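Local coordinates for protein FimX (PDB 3HV8) that binds C2E in a pocket of its EAL domain, a barrel-like fold of alternating strands and helices, at residues D84-V87 / I88-I92; R133-P136 / E137-V140. One frame throughout, in Å; residues are numbered along the deposited sequence.

Contact 1 of 2, residues D84-V87 / I88-I92; sequences DRWV and ILNSI. With C2E (9,9'-[(2R,3R,3aS,5S,7aR,9R,10R,10aS,12S,14aR)-3,5,10,12-tetrahydroxy-5,12-dioxidooctahydro-2H,7H-difuro[3,2-d:3',2'-j][1,3,7,9,2,8]tetraoxadiphosphacyclododecine-2,9-diyl]bis(2-amino-1,9-dihydro-6H-purin-6-one)), chain B.
The indole of W86 carries the terminal amide of N90 over one face, one helical turn on, with the two planes 40° apart. W86 reaches this position because its CG stands anti to the backbone N (chi1 -170°), and its NE1 is hydrogen-bonded to N31 OD1, so that the ring is held by a polar partner as well as by packing. On the buried side of helix 80-96, S91 OG donates a hydrogen bond to V87 O at 2.9 Å, approaching from above the carbonyl plane. S91 N donates the usual helical bond to the same oxygen at 2.8 Å, so V87 O is gripped twice by one residue. I88 lays its CG1 against the carbonyl of D84, 3.1 Å from D84 O, whose backbone bond comes from I88 N. V87 fits among V53, L55 and V109 of the neighbouring strands and turns both methyls to the bound C2E, with CG2 and CG1 each 3.7 Å from O61 of the ligand. R85 NH1 forms a salt bridge with D118 OD1. At the head of the segment D84 OD1 takes a nearly straight bond from N21 of C2E, 3.0 Å long with an angle of 162° at the hydrogen. The other carboxylate oxygen, OD2, is held by the hydroxyls of S112 and S115. With one oxygen engaged by serines and the other by the ligand's amino group, the carboxylate of D84 has its rotation fixed, and the helix offers C2E a positioned acceptor beside an apolar valine.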
ATOM      1  N   ASP A  84       7.860   1.745 -10.494  1.00 20.98           N
ATOM      2  CA  ASP A  84       6.670   0.975 -10.150  1.00 22.77           C
ATOM      3  C   ASP A  84       6.639  -0.377 -10.881  1.00 24.42           C
ATOM      4  O   ASP A  84       6.284  -1.389 -10.284  1.00 22.33           O
ATOM      5  CB  ASP A  84       5.389   1.774 -10.447  1.00 21.87           C
ATOM      6  CG  ASP A  84       5.114   2.866  -9.419  1.00 24.67           C
ATOM      7  OD1 ASP A  84       5.735   2.870  -8.327  1.00 23.01           O
ATOM      8  OD2 ASP A  84       4.268   3.725  -9.723  1.00 25.10           O
ATOM      9  N   ARG A  85       7.021  -0.409 -12.156  1.00 21.97           N
ATOM     10  CA  ARG A  85       7.028  -1.686 -12.871  1.00 23.15           C
ATOM     11  C   ARG A  85       8.045  -2.644 -12.253  1.00 23.31           C
ATOM     12  O   ARG A  85       7.781  -3.843 -12.170  1.00 23.44           O
ATOM     13  CB  ARG A  85       7.347  -1.509 -14.362  1.00 22.87           C
ATOM     14  CG  ARG A  85       6.445  -0.529 -15.124  1.00 29.75           C
ATOM     15  CD  ARG A  85       5.024  -1.015 -15.337  1.00 36.66           C
ATOM     16  NE  ARG A  85       4.244  -0.086 -16.173  1.00 34.31           N
ATOM     17  CZ  ARG A  85       4.138  -0.167 -17.501  1.00 35.65           C
ATOM     18  NH1 ARG A  85       3.411   0.723 -18.170  1.00 34.35           N
ATOM     19  NH2 ARG A  85       4.755  -1.140 -18.164  1.00 39.97           N
ATOM     20  N   TRP A  86       9.197  -2.127 -11.813  1.00 22.46           N
ATOM     21  CA  TRP A  86      10.210  -2.967 -11.160  1.00 22.71           C
ATOM     22  C   TRP A  86       9.618  -3.576  -9.885  1.00 22.67           C
ATOM     23  O   TRP A  86       9.756  -4.773  -9.624  1.00 23.55           O
ATOM     24  CB  TRP A  86      11.475  -2.148 -10.824  1.00 23.87           C
ATOM     25  CG  TRP A  86      12.613  -2.997 -10.370  1.00 23.36           C
ATOM     26  CD1 TRP A  86      13.638  -3.478 -11.156  1.00 26.64           C
ATOM     27  CD2 TRP A  86      12.860  -3.492  -9.049  1.00 21.90           C
ATOM     28  NE1 TRP A  86      14.489  -4.234 -10.401  1.00 25.32           N
ATOM     29  CE2 TRP A  86      14.037  -4.278  -9.110  1.00 26.12           C
ATOM     30  CE3 TRP A  86      12.195  -3.370  -7.821  1.00 24.16           C
ATOM     31  CZ2 TRP A  86      14.571  -4.921  -7.988  1.00 25.44           C
ATOM     32  CZ3 TRP A  86      12.725  -4.010  -6.706  1.00 24.56           C
ATOM     33  CH2 TRP A  86      13.901  -4.784  -6.800  1.00 26.14           C
ATOM     34  N   VAL A  87       8.935  -2.755  -9.093  1.00 22.36           N
ATOM     35  CA  VAL A  87       8.359  -3.237  -7.853  1.00 23.23           C
ATOM     36  C   VAL A  87       7.289  -4.277  -8.117  1.00 21.99           C
ATOM     37  O   VAL A  87       7.274  -5.328  -7.483  1.00 23.17           O
ATOM     38  CB  VAL A  87       7.764  -2.076  -7.033  1.00 20.39           C
ATOM     39  CG1 VAL A  87       6.954  -2.621  -5.845  1.00 22.16           C
ATOM     40  CG2 VAL A  87       8.877  -1.114  -6.556  1.00 23.03           C
ATOM     41  N   ILE A  88       6.402  -3.983  -9.067  1.00 21.29           N
ATOM     42  CA  ILE A  88       5.296  -4.880  -9.378  1.00 22.40           C
ATOM     43  C   ILE A  88       5.823  -6.188  -9.952  1.00 25.68           C
ATOM     44  O   ILE A  88       5.380  -7.257  -9.562  1.00 23.41           O
ATOM     45  CB  ILE A  88       4.318  -4.242 -10.365  1.00 21.65           C
ATOM     46  CG1 ILE A  88       3.656  -3.007  -9.727  1.00 23.72           C
ATOM     47  CG2 ILE A  88       3.249  -5.248 -10.814  1.00 24.79           C
ATOM     48  CD1 ILE A  88       2.955  -2.108 -10.738  1.00 23.55           C
ATOM     49  N   LEU A  89       6.769  -6.105 -10.877  1.00 23.55           N
ATOM     50  CA  LEU A  89       7.314  -7.315 -11.484  1.00 26.08           C
ATOM     51  C   LEU A  89       7.918  -8.232 -10.430  1.00 26.03           C
ATOM     52  O   LEU A  89       7.711  -9.460 -10.431  1.00 27.08           O
ATOM     53  CB  LEU A  89       8.366  -6.936 -12.522  1.00 27.30           C
ATOM     54  CG  LEU A  89       8.869  -8.088 -13.366  1.00 29.50           C
ATOM     55  CD1 LEU A  89       7.741  -8.535 -14.287  1.00 33.27           C
ATOM     56  CD2 LEU A  89      10.089  -7.652 -14.161  1.00 33.06           C
ATOM     57  N   ASN A  90       8.668  -7.647  -9.509  1.00 24.58           N
ATOM     58  CA  ASN A  90       9.321  -8.416  -8.469  1.00 26.31           C
ATOM     59  C   ASN A  90       8.369  -8.898  -7.388  1.00 32.56           C
ATOM     60  O   ASN A  90       8.540  -9.978  -6.837  1.00 30.90           O
ATOM     61  CB  ASN A  90      10.507  -7.646  -7.912  1.00 28.34           C
ATOM     62  CG  ASN A  90      11.673  -7.686  -8.854  1.00 26.73           C
ATOM     63  OD1 ASN A  90      11.942  -6.725  -9.593  1.00 31.49           O
ATOM     64  ND2 ASN A  90      12.325  -8.834  -8.907  1.00 27.34           N
ATOM     65  N   SER A  91       7.341  -8.112  -7.114  1.00 25.47           N
ATOM     66  CA  SER A  91       6.327  -8.549  -6.167  1.00 27.94           C
ATOM     67  C   SER A  91       5.627  -9.781  -6.709  1.00 30.56           C
ATOM     68  O   SER A  91       5.430 -10.763  -5.978  1.00 30.53           O
ATOM     69  CB  SER A  91       5.314  -7.435  -5.929  1.00 26.87           C
ATOM     70  OG  SER A  91       5.932  -6.397  -5.189  1.00 25.64           O
ATOM     71  N   ILE A  92       5.259  -9.739  -7.989  1.00 28.04           N
ATOM     72  CA  ILE A  92       4.589 -10.860  -8.651  1.00 31.89           C
ATOM     73  C   ILE A  92       5.453 -12.112  -8.557  1.00 37.12           C
ATOM     74  O   ILE A  92       4.961 -13.202  -8.259  1.00 38.66           O
ATOM     75  CB  ILE A  92       4.308 -10.544 -10.142  1.00 28.36           C
ATOM     76  CG1 ILE A  92       3.134  -9.577 -10.264  1.00 27.49           C
ATOM     77  CG2 ILE A  92       4.050 -11.841 -10.925  1.00 32.33           C
ATOM     78  CD1 ILE A  92       2.959  -8.967 -11.636  1.00 31.62           C
TER
HETATM   79  P1  C2E B 900       3.535   5.147   3.579  1.00 26.53           P
HETATM   80  O2P C2E B 900       1.945   4.993   3.588  1.00 35.94           O
HETATM   81  O1P C2E B 900       3.848   6.268   4.488  1.00 45.66           O
HETATM   82  O5' C2E B 900       4.323   3.915   4.212  1.00 39.66           O
HETATM   83  C5' C2E B 900       4.420   3.854   5.648  1.00 33.20           C
HETATM   84  C4' C2E B 900       5.743   4.423   6.205  1.00 26.96           C
HETATM   85  O4' C2E B 900       5.755   4.239   7.642  1.00 26.51           O
HETATM   86  C3' C2E B 900       6.840   3.512   5.669  1.00 24.86           C
HETATM   87  O3' C2E B 900       8.011   4.295   5.391  1.00 22.26           O
HETATM   88  C2' C2E B 900       7.060   2.474   6.795  1.00 26.46           C
HETATM   89  O2' C2E B 900       8.378   1.959   6.844  1.00 29.30           O
HETATM   90  C1' C2E B 900       6.771   3.326   8.030  1.00 24.07           C
HETATM   91  N9  C2E B 900       6.310   2.583   9.193  1.00 25.74           N
HETATM   92  C8  C2E B 900       5.801   1.306   9.219  1.00 28.31           C
HETATM   93  N7  C2E B 900       5.328   1.046  10.417  1.00 27.53           N
HETATM   94  C5  C2E B 900       5.535   2.136  11.213  1.00 25.77           C
HETATM   95  C6  C2E B 900       5.249   2.422  12.567  1.00 28.14           C
HETATM   96  O6  C2E B 900       4.655   1.636  13.307  1.00 26.79           O
HETATM   97  N1  C2E B 900       5.630   3.625  13.021  1.00 29.93           N
HETATM   98  C2  C2E B 900       6.262   4.530  12.227  1.00 34.87           C
HETATM   99  N2  C2E B 900       6.615   5.741  12.764  1.00 38.87           N
HETATM  100  N3  C2E B 900       6.533   4.279  10.968  1.00 32.40           N
HETATM  101  C4  C2E B 900       6.176   3.106  10.443  1.00 25.32           C
HETATM  102  P11 C2E B 900       8.761   4.013   3.995  1.00 22.13           P
HETATM  103  O21 C2E B 900      10.043   4.925   3.953  1.00 25.37           O
HETATM  104  O11 C2E B 900       9.004   2.569   3.804  1.00 24.95           O
HETATM  105  O5A C2E B 900       7.712   4.453   2.890  1.00 21.85           O
HETATM  106  C5A C2E B 900       7.294   5.824   2.835  1.00 22.65           C
HETATM  107  C4A C2E B 900       6.422   6.071   1.607  1.00 21.67           C
HETATM  108  O4A C2E B 900       7.181   5.785   0.423  1.00 21.59           O
HETATM  109  C3A C2E B 900       5.188   5.172   1.508  1.00 24.28           C
HETATM  110  O3A C2E B 900       4.063   5.703   2.198  1.00 25.12           O
HETATM  111  C2A C2E B 900       4.893   5.261   0.009  1.00 21.33           C
HETATM  112  O2A C2E B 900       4.282   6.524  -0.306  1.00 23.31           O
HETATM  113  C1A C2E B 900       6.307   5.311  -0.581  1.00 21.14           C
HETATM  114  N91 C2E B 900       6.708   3.960  -0.955  1.00 20.76           N
HETATM  115  C81 C2E B 900       7.346   3.018  -0.198  1.00 21.80           C
HETATM  116  N71 C2E B 900       7.517   1.949  -0.925  1.00 20.90           N
HETATM  117  C51 C2E B 900       7.066   2.175  -2.195  1.00 21.56           C
HETATM  118  C61 C2E B 900       7.016   1.440  -3.398  1.00 19.94           C
HETATM  119  O61 C2E B 900       7.345   0.250  -3.479  1.00 22.69           O
HETATM  120  N11 C2E B 900       6.478   2.086  -4.465  1.00 20.23           N
HETATM  121  C21 C2E B 900       6.012   3.371  -4.406  1.00 20.31           C
HETATM  122  N21 C2E B 900       5.446   3.930  -5.517  1.00 23.07           N
HETATM  123  N31 C2E B 900       6.026   4.057  -3.293  1.00 21.11           N
HETATM  124  C41 C2E B 900       6.559   3.482  -2.209  1.00 20.14           C

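Contact 2 of 2, residues R133-P136 / E137-V140; sequences RLPP and ESLV
L134 follows directly on R133, whose positive phi closes helix 121-132 in a Schellman motif, and its side chain turns back over the start of the next strand. With CG anti to the backbone N (chi1 -151°), CD2 comes to lie 3.8 Å from CB of S138 and 4.1 Å from CD2 of L139. The side chains of L134 and L139 cross at about a right angle, and L129 of the helix touches both. P135 comes next, in an extended conformation, and supplies the polar link of the turn: its carbonyl oxygen accepts from S138 OG at 2.9 Å. The hydroxyl stands well above the carbonyl plane, with a C=O...OG angle of only 119°, and uses neither lone-pair direction. The same OG sits over the face of the pyrrolidine ring of P135, 3.7 Å from its CB. P136, also extended, is followed by E137 in left-handed helical backbone geometry, which swings the chain round toward the strand. A nearly eclipsed chi1 of -22° and a bend at chi2 fold E137 against P136, bringing CG to 3.2 Å from P136 C and OE1 to 3.7 Å from P136 CB. S138, just before the strand, is hydrogen-bonded through its backbone to L107, and L139, the first strand residue, to Q168, while the side chain of L139 packs on I92 and L95 of helix 80-96. Proline nitrogens carry no hydrogen, so neither P135 nor P136 can donate a backbone bond. The one hydrogen bond between the two segments runs from side chain to backbone, S138 OG to P135 O. This is the helix-to-strand connection of a beta-alpha-beta unit, with strand 105-110, helix 121-132 and the parallel strand 139-144 in order within the barrel-like EAL fold.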
ATOM      1  N   ARG A 133       1.418 -16.701 -13.993  1.00 50.83           N
ATOM      2  CA  ARG A 133       0.330 -17.593 -13.630  1.00 57.83           C
ATOM      3  C   ARG A 133      -0.018 -17.310 -12.176  1.00 58.91           C
ATOM      4  O   ARG A 133       0.104 -18.172 -11.299  1.00 58.93           O
ATOM      5  CB  ARG A 133       0.769 -19.043 -13.827  1.00 66.29           C
ATOM      6  CG  ARG A 133       1.468 -19.267 -15.159  1.00 64.57           C
ATOM      7  CD  ARG A 133       0.495 -19.703 -16.231  1.00 74.54           C
ATOM      8  NE  ARG A 133       0.608 -21.139 -16.460  1.00 84.09           N
ATOM      9  CZ  ARG A 133      -0.393 -21.924 -16.844  1.00 90.00           C
ATOM     10  NH1 ARG A 133      -1.604 -21.417 -17.036  1.00 88.70           N
ATOM     11  NH2 ARG A 133      -0.178 -23.221 -17.027  1.00 79.52           N
ATOM     12  N   LEU A 134      -0.422 -16.066 -11.935  1.00 55.41           N
ATOM     13  CA  LEU A 134      -0.761 -15.608 -10.601  1.00 48.58           C
ATOM     14  C   LEU A 134      -2.246 -15.814 -10.339  1.00 48.94           C
ATOM     15  O   LEU A 134      -3.090 -15.484 -11.176  1.00 47.53           O
ATOM     16  CB  LEU A 134      -0.391 -14.131 -10.426  1.00 50.47           C
ATOM     17  CG  LEU A 134      -0.044 -13.711  -8.998  1.00 48.17           C
ATOM     18  CD1 LEU A 134       1.225 -14.391  -8.580  1.00 45.35           C
ATOM     19  CD2 LEU A 134       0.107 -12.199  -8.865  1.00 41.73           C
ATOM     20  N   PRO A 135      -2.567 -16.377  -9.171  1.00 47.18           N
ATOM     21  CA  PRO A 135      -3.947 -16.596  -8.731  1.00 45.76           C
ATOM     22  C   PRO A 135      -4.683 -15.278  -8.564  1.00 47.29           C
ATOM     23  O   PRO A 135      -4.031 -14.257  -8.332  1.00 45.52           O
ATOM     24  CB  PRO A 135      -3.771 -17.256  -7.365  1.00 45.82           C
ATOM     25  CG  PRO A 135      -2.404 -17.859  -7.398  1.00 49.48           C
ATOM     26  CD  PRO A 135      -1.584 -16.927  -8.224  1.00 37.40           C
ATOM     27  N   PRO A 136      -6.026 -15.298  -8.660  1.00 47.00           N
ATOM     28  CA  PRO A 136      -6.832 -14.080  -8.498  1.00 44.56           C
ATOM     29  C   PRO A 136      -6.737 -13.611  -7.052  1.00 46.45           C
ATOM     30  O   PRO A 136      -6.443 -14.423  -6.177  1.00 46.30           O
ATOM     31  CB  PRO A 136      -8.263 -14.544  -8.793  1.00 47.90           C
ATOM     32  CG  PRO A 136      -8.172 -15.995  -9.182  1.00 45.53           C
ATOM     33  CD  PRO A 136      -6.859 -16.512  -8.714  1.00 48.36           C
ATOM     34  N   GLU A 137      -6.990 -12.331  -6.809  1.00 40.53           N
ATOM     35  CA  GLU A 137      -6.860 -11.755  -5.470  1.00 43.75           C
ATOM     36  C   GLU A 137      -5.512 -12.081  -4.822  1.00 37.08           C
ATOM     37  O   GLU A 137      -5.457 -12.597  -3.703  1.00 41.49           O
ATOM     38  CB  GLU A 137      -7.989 -12.225  -4.547  1.00 47.47           C
ATOM     39  CG  GLU A 137      -9.249 -12.704  -5.245  1.00 66.85           C
ATOM     40  CD  GLU A 137      -9.860 -11.662  -6.157  1.00 72.15           C
ATOM     41  OE1 GLU A 137     -10.443 -12.060  -7.188  1.00 65.87           O
ATOM     42  OE2 GLU A 137      -9.758 -10.454  -5.850  1.00 59.92           O
ATOM     43  N   SER A 138      -4.419 -11.796  -5.522  1.00 32.36           N
ATOM     44  CA  SER A 138      -3.095 -11.957  -4.932  1.00 31.94           C
ATOM     45  C   SER A 138      -2.485 -10.598  -4.628  1.00 27.38           C
ATOM     46  O   SER A 138      -1.713 -10.455  -3.682  1.00 26.63           O
ATOM     47  CB  SER A 138      -2.170 -12.711  -5.884  1.00 32.84           C
ATOM     48  OG  SER A 138      -2.482 -14.090  -5.918  1.00 41.28           O
ATOM     49  N   LEU A 139      -2.828  -9.613  -5.450  1.00 27.97           N
ATOM     50  CA  LEU A 139      -2.274  -8.270  -5.348  1.00 23.79           C
ATOM     51  C   LEU A 139      -3.329  -7.244  -4.971  1.00 24.32           C
ATOM     52  O   LEU A 139      -4.440  -7.255  -5.510  1.00 25.71           O
ATOM     53  CB  LEU A 139      -1.690  -7.842  -6.692  1.00 26.47           C
ATOM     54  CG  LEU A 139      -0.184  -7.917  -6.947  1.00 39.68           C
ATOM     55  CD1 LEU A 139       0.518  -8.933  -6.059  1.00 37.27           C
ATOM     56  CD2 LEU A 139       0.105  -8.162  -8.436  1.00 38.90           C
ATOM     57  N   VAL A 140      -2.958  -6.333  -4.079  1.00 23.60           N
ATOM     58  CA  VAL A 140      -3.768  -5.172  -3.750  1.00 22.74           C
ATOM     59  C   VAL A 140      -2.950  -3.932  -4.048  1.00 23.68           C
ATOM     60  O   VAL A 140      -1.869  -3.752  -3.461  1.00 26.38           O
ATOM     61  CB  VAL A 140      -4.116  -5.136  -2.236  1.00 23.35           C
ATOM     62  CG1 VAL A 140      -5.088  -3.998  -1.969  1.00 23.65           C
ATOM     63  CG2 VAL A 140      -4.675  -6.483  -1.753  1.00 25.17           C
TER

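Contact 1 and contact 2 come in series along the chain, with centres about 13 Å apart, and meet through the last residue of 84-92. I92 CG1 lies 3.8 Å from L139 CD2, and I92 O is 3.9 Å from L134 CD1, so the helix of contact 1 packs on both leucines of the turn in contact 2. L129 of helix 121-132 also touches I92, L134 and L139, joining the two regions in one apolar layer. Their relation to the pocket differs: D84 and V87 touch C2E directly, whereas the side chain of L139 remains about 12 Å from the ligand.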